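Local coordinates for sugar ABC transporter substrate-binding protein, BlMnBP1 (Bifidobacterium animalis subsp. lactis ATCC 27673, PDB 6I5R) that probably captures manno-oligosaccharides such as mannobiose outside the cell and delivers them to its ABC transporter for uptake, at residues A[109-121]-A[324-338]. Sequence-based numbering, arbitrary orientation.
Sequences SEFSNYFVPYGET and GINKNISKEKQEASM. With ZN (zinc ion), chain H; ZN (zinc ion), chain J.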
loop_
_atom_site.group_PDB
_atom_site.type_symbol
_atom_site.label_atom_id
_atom_site.label_comp_id
_atom_site.label_asym_id
_atom_site.label_seq_id
_atom_site.Cartn_x
_atom_site.Cartn_y
_atom_site.Cartn_z
ATOM N N SER A 109 10.684 10.259 11.724
ATOM C CA SER A 109 11.727 10.840 12.539
ATOM C C SER A 109 12.749 9.806 13.004
ATOM O O SER A 109 13.813 10.197 13.504
ATOM C CB SER A 109 11.092 11.519 13.746
ATOM O OG SER A 109 10.474 10.526 14.549
ATOM N N GLU A 110 12.454 8.505 12.874
ATOM C CA GLU A 110 13.399 7.471 13.255
ATOM C C GLU A 110 14.124 6.864 12.060
ATOM O O GLU A 110 14.971 5.983 12.250
ATOM C CB GLU A 110 12.703 6.362 14.038
ATOM C CG GLU A 110 12.420 6.702 15.489
ATOM C CD GLU A 110 11.777 5.558 16.218
ATOM O OE1 GLU A 110 10.945 5.821 17.114
ATOM O OE2 GLU A 110 12.098 4.390 15.901
ATOM N N PHE A 111 13.842 7.327 10.841
ATOM C CA PHE A 111 14.507 6.763 9.673
ATOM C C PHE A 111 16.018 6.799 9.830
ATOM O O PHE A 111 16.715 5.827 9.526
ATOM C CB PHE A 111 14.116 7.527 8.409
ATOM C CG PHE A 111 12.737 7.195 7.878
ATOM C CD1 PHE A 111 12.087 5.999 8.193
ATOM C CD2 PHE A 111 12.086 8.101 7.044
ATOM C CE1 PHE A 111 10.813 5.726 7.684
ATOM C CE2 PHE A 111 10.812 7.831 6.542
ATOM C CZ PHE A 111 10.193 6.642 6.847
ATOM N N SER A 112 16.555 7.948 10.233
ATOM C CA SER A 112 18.003 8.072 10.303
ATOM C C SER A 112 18.614 7.145 11.342
ATOM O O SER A 112 19.830 6.948 11.320
ATOM C CB SER A 112 18.402 9.511 10.604
ATOM O OG SER A 112 17.965 9.882 11.892
ATOM N N ASN A 113 17.821 6.603 12.265
ATOM C CA ASN A 113 18.356 5.637 13.220
ATOM C C ASN A 113 18.529 4.251 12.623
ATOM O O ASN A 113 19.111 3.378 13.276
ATOM C CB ASN A 113 17.461 5.517 14.451
ATOM C CG ASN A 113 17.471 6.768 15.270
ATOM O OD1 ASN A 113 18.458 7.498 15.276
ATOM N ND2 ASN A 113 16.386 7.031 15.972
ATOM N N TYR A 114 18.070 4.039 11.411
ATOM C CA TYR A 114 18.027 2.721 10.807
ATOM C C TYR A 114 18.521 2.668 9.370
ATOM O O TYR A 114 19.081 1.639 8.979
ATOM C CB TYR A 114 16.579 2.183 10.830
ATOM C CG TYR A 114 15.980 1.927 12.206
ATOM C CD1 TYR A 114 16.535 0.973 13.049
ATOM C CD2 TYR A 114 14.837 2.609 12.641
ATOM C CE1 TYR A 114 15.986 0.704 14.283
ATOM C CE2 TYR A 114 14.296 2.359 13.910
ATOM C CZ TYR A 114 14.875 1.391 14.713
ATOM O OH TYR A 114 14.342 1.120 15.962
ATOM N N PHE A 115 18.323 3.714 8.565
ATOM C CA PHE A 115 18.394 3.601 7.124
ATOM C C PHE A 115 19.418 4.574 6.577
ATOM O O PHE A 115 19.614 5.680 7.107
ATOM C CB PHE A 115 17.021 3.878 6.450
ATOM C CG PHE A 115 15.947 2.884 6.825
ATOM C CD1 PHE A 115 16.096 1.536 6.549
ATOM C CD2 PHE A 115 14.813 3.295 7.469
ATOM C CE1 PHE A 115 15.130 0.632 6.932
ATOM C CE2 PHE A 115 13.848 2.395 7.844
ATOM C CZ PHE A 115 14.018 1.060 7.586
ATOM N N VAL A 116 20.058 4.140 5.503
ATOM C CA VAL A 116 21.009 4.988 4.774
ATOM C C VAL A 116 20.241 6.045 3.990
ATOM O O VAL A 116 19.328 5.698 3.232
ATOM C CB VAL A 116 21.854 4.140 3.827
ATOM C CG1 VAL A 116 22.828 5.033 3.038
ATOM C CG2 VAL A 116 22.589 3.049 4.586
ATOM N N PRO A 117 20.594 7.321 4.090
ATOM C CA PRO A 117 19.961 8.311 3.206
ATOM C C PRO A 117 20.451 8.112 1.779
ATOM O O PRO A 117 21.648 7.952 1.538
ATOM C CB PRO A 117 20.406 9.664 3.794
ATOM C CG PRO A 117 21.668 9.360 4.551
ATOM C CD PRO A 117 21.591 7.919 5.002
ATOM N N TYR A 118 19.502 8.052 0.841
ATOM C CA TYR A 118 19.833 7.971 -0.572
ATOM C C TYR A 118 20.379 9.290 -1.096
ATOM O O TYR A 118 21.078 9.286 -2.107
ATOM C CB TYR A 118 18.600 7.602 -1.411
ATOM C CG TYR A 118 18.162 6.170 -1.237
ATOM C CD1 TYR A 118 18.793 5.135 -1.918
ATOM C CD2 TYR A 118 17.102 5.852 -0.405
ATOM C CE1 TYR A 118 18.387 3.818 -1.751
ATOM C CE2 TYR A 118 16.726 4.562 -0.204
ATOM C CZ TYR A 118 17.341 3.544 -0.880
ATOM O OH TYR A 118 16.907 2.259 -0.660
ATOM N N GLY A 119 20.057 10.399 -0.452
ATOM C CA GLY A 119 20.397 11.716 -0.965
ATOM C C GLY A 119 19.383 12.751 -0.519
ATOM O O GLY A 119 18.321 12.429 -0.008
ATOM N N GLU A 120 19.753 14.023 -0.690
ATOM C CA GLU A 120 18.823 15.107 -0.410
ATOM C C GLU A 120 17.530 14.841 -1.158
ATOM O O GLU A 120 17.553 14.491 -2.338
ATOM C CB GLU A 120 19.362 16.463 -0.877
ATOM C CG GLU A 120 20.132 17.306 0.134
ATOM C CD GLU A 120 20.423 18.701 -0.425
ATOM O OE1 GLU A 120 19.507 19.425 -0.818
ATOM O OE2 GLU A 120 21.585 19.091 -0.515
ATOM N N THR A 121 16.394 15.075 -0.501
ATOM C CA THR A 121 15.118 14.841 -1.169
ATOM C C THR A 121 14.969 15.723 -2.411
ATOM O O THR A 121 14.476 15.278 -3.458
ATOM C CB THR A 121 13.965 15.078 -0.198
ATOM O OG1 THR A 121 14.141 14.260 0.963
ATOM C CG2 THR A 121 12.638 14.739 -0.846
ATOM N N GLY A 324 14.667 0.184 1.780
ATOM C CA GLY A 324 15.568 0.874 2.676
ATOM C C GLY A 324 16.796 0.027 2.932
ATOM O O GLY A 324 16.740 -1.202 2.916
ATOM N N ILE A 325 17.915 0.716 3.157
ATOM C CA ILE A 325 19.234 0.105 3.304
ATOM C C ILE A 325 19.703 0.271 4.742
ATOM O O ILE A 325 19.601 1.359 5.324
ATOM C CB ILE A 325 20.257 0.725 2.332
ATOM C CG1 ILE A 325 19.826 0.465 0.886
ATOM C CG2 ILE A 325 21.637 0.148 2.545
ATOM C CD1 ILE A 325 20.515 1.303 -0.128
ATOM N N ASN A 326 20.255 -0.809 5.295
ATOM C CA ASN A 326 20.668 -0.871 6.696
ATOM C C ASN A 326 21.888 0.023 6.946
ATOM O O ASN A 326 22.963 -0.225 6.387
ATOM C CB ASN A 326 20.979 -2.335 7.035
ATOM C CG ASN A 326 21.208 -2.586 8.508
ATOM O OD1 ASN A 326 21.289 -1.672 9.307
ATOM N ND2 ASN A 326 21.343 -3.869 8.865
ATOM N N LYS A 327 21.751 1.023 7.786
ATOM C CA LYS A 327 22.906 1.847 8.038
ATOM C C LYS A 327 24.029 1.101 8.769
ATOM O O LYS A 327 25.142 1.554 8.788
ATOM C CB LYS A 327 22.527 3.067 8.854
ATOM C CG LYS A 327 21.836 2.723 10.111
ATOM C CD LYS A 327 22.786 2.165 11.107
ATOM C CE LYS A 327 22.370 2.476 12.510
ATOM N NZ LYS A 327 23.567 2.755 13.346
ATOM N N ASN A 328 23.720 -0.036 9.366
ATOM C CA ASN A 328 24.733 -0.746 10.145
ATOM C C ASN A 328 25.738 -1.498 9.285
ATOM O O ASN A 328 26.757 -1.970 9.804
ATOM C CB ASN A 328 24.077 -1.753 11.084
ATOM C CG ASN A 328 23.267 -1.101 12.172
ATOM O OD1 ASN A 328 23.585 -0.020 12.618
ATOM N ND2 ASN A 328 22.244 -1.792 12.644
ATOM N N ILE A 329 25.470 -1.675 8.000
ATOM C CA ILE A 329 26.325 -2.553 7.219
ATOM C C ILE A 329 27.525 -1.792 6.664
ATOM O O ILE A 329 27.582 -0.556 6.714
ATOM C CB ILE A 329 25.535 -3.247 6.093
ATOM C CG1 ILE A 329 25.207 -2.252 4.965
ATOM C CG2 ILE A 329 24.283 -3.919 6.658
ATOM C CD1 ILE A 329 24.251 -2.788 3.956
ATOM N N SER A 330 28.487 -2.543 6.138
ATOM C CA SER A 330 29.756 -1.986 5.661
ATOM C C SER A 330 29.520 -1.036 4.494
ATOM O O SER A 330 28.472 -1.070 3.843
ATOM C CB SER A 330 30.691 -3.115 5.220
ATOM O OG SER A 330 30.251 -3.712 4.005
ATOM N N LYS A 331 30.519 -0.173 4.222
ATOM C CA LYS A 331 30.380 0.733 3.083
ATOM C C LYS A 331 30.191 -0.060 1.788
ATOM O O LYS A 331 29.368 0.314 0.939
ATOM C CB LYS A 331 31.576 1.693 2.960
ATOM C CG LYS A 331 32.928 1.046 2.673
ATOM C CD LYS A 331 33.936 1.994 1.980
ATOM C CE LYS A 331 35.389 1.739 2.461
ATOM N NZ LYS A 331 35.790 0.291 2.707
ATOM N N GLU A 332 30.881 -1.197 1.657
ATOM C CA GLU A 332 30.763 -2.004 0.449
ATOM C C GLU A 332 29.330 -2.481 0.264
ATOM O O GLU A 332 28.762 -2.350 -0.824
ATOM C CB GLU A 332 31.740 -3.191 0.511
ATOM C CG GLU A 332 31.836 -4.031 -0.764
ATOM C CD GLU A 332 32.954 -5.089 -0.712
ATOM O OE1 GLU A 332 33.199 -5.677 0.391
ATOM O OE2 GLU A 332 33.627 -5.326 -1.777
ATOM N N LYS A 333 28.718 -3.010 1.335
ATOM C CA LYS A 333 27.361 -3.539 1.219
ATOM C C LYS A 333 26.336 -2.426 1.081
ATOM O O LYS A 333 25.316 -2.606 0.412
ATOM C CB LYS A 333 27.022 -4.427 2.419
ATOM C CG LYS A 333 27.902 -5.672 2.461
ATOM C CD LYS A 333 27.455 -6.658 3.545
ATOM C CE LYS A 333 28.365 -7.888 3.560
ATOM N NZ LYS A 333 27.735 -8.977 4.319
ATOM N N GLN A 334 26.574 -1.281 1.717
ATOM C CA GLN A 334 25.714 -0.132 1.473
ATOM C C GLN A 334 25.700 0.245 -0.003
ATOM O O GLN A 334 24.640 0.509 -0.582
ATOM C CB GLN A 334 26.167 1.056 2.318
ATOM C CG GLN A 334 25.904 0.920 3.794
ATOM C CD GLN A 334 26.132 2.206 4.528
ATOM O OE1 GLN A 334 26.364 3.215 3.915
ATOM N NE2 GLN A 334 26.033 2.181 5.857
ATOM N N GLU A 335 26.866 0.271 -0.636
ATOM C CA GLU A 335 26.922 0.661 -2.038
ATOM C C GLU A 335 26.354 -0.434 -2.930
ATOM O O GLU A 335 25.568 -0.154 -3.849
ATOM C CB GLU A 335 28.369 0.985 -2.428
ATOM C CG GLU A 335 28.471 1.640 -3.789
ATOM C CD GLU A 335 29.901 1.824 -4.250
ATOM O OE1 GLU A 335 30.813 1.870 -3.381
ATOM O OE2 GLU A 335 30.089 1.953 -5.482
ATOM N N ALA A 336 26.686 -1.693 -2.643
ATOM C CA ALA A 336 26.093 -2.789 -3.397
ATOM C C ALA A 336 24.573 -2.735 -3.313
ATOM O O ALA A 336 23.880 -2.929 -4.310
ATOM C CB ALA A 336 26.597 -4.130 -2.882
ATOM N N SER A 337 24.051 -2.438 -2.125
ATOM C CA SER A 337 22.603 -2.421 -1.934
ATOM C C SER A 337 21.968 -1.266 -2.693
ATOM O O SER A 337 20.867 -1.405 -3.234
ATOM C CB SER A 337 22.278 -2.320 -0.443
ATOM O OG SER A 337 22.668 -3.482 0.272
ATOM N N MET A 338 22.644 -0.109 -2.726
ATOM C CA MET A 338 22.081 1.059 -3.402
ATOM C C MET A 338 22.115 0.876 -4.913
ATOM O O MET A 338 21.201 1.331 -5.624
ATOM C CB MET A 338 22.827 2.333 -2.981
ATOM C CG MET A 338 22.149 3.600 -3.450
ATOM S SD MET A 338 22.881 5.142 -2.811
ATOM C CE MET A 338 22.941 4.897 -1.036
HETATM ZN ZN ZN H . 20.714 21.079 -1.230
HETATM ZN ZN ZN J . 8.322 11.197 15.159
HETATM O O HOH W 1 19.861 -0.413 10.808
HETATM O O HOH W 2 17.638 3.465 3.046
HETATM O O HOH W 3 21.325 20.413 -3.124
HETATM O O HOH W 4 22.375 21.108 -1.343
HETATM O O HOH W 5 8.316 12.161 17.061
#
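V116 pushes its isopropyl group between I325, Q334 and M338, an example of how one branched residue can pack a loop against a strand end and the helix after it. With CG1 anti to the backbone N (chi1 179°), that methyl is aimed at M338, 4.1 Å from its CE, and CG2, beside the N, at I325 and Q334. CG2 lies 3.7 Å from I325 CG2 and over the flat face of the Q334 amide, 3.6 Å from its CD; that amide's OE1 accepts from the backbone N of K19. Next to V116 the Y118 ring passes I325 obliquely, CE1 resting 3.7 Å from I325 CD1. M338 runs past the same ring in the opposite direction; its CG sits at the ring edge, 4.0 Å from Y118 CD1, and its sulfur makes an oblique Met-aromatic contact. The phenol OH hydrogen-bonds to the backbone carbonyl O of Y323, so an alanine at Y118 would probably leave that oxygen without this partner and open a gap beside I325 and M338. In this periplasmic-binding-protein fold, the contact joins the loop before strand 119-120 to the end of strand 314-325 and to helix 331-346. A single beta bridge between F115 and N326 ties the backbones: V116 N donates a hydrogen bond to I325 O at 2.8 Å, and K327 N donates almost straight (175°) to Y114 O from above its carbonyl plane. I325 O lies at the edge of the F115 ring, one face of which carries Y114 CB over its centre, while K327 folds its CG against Y114 O, 3.2 Å away.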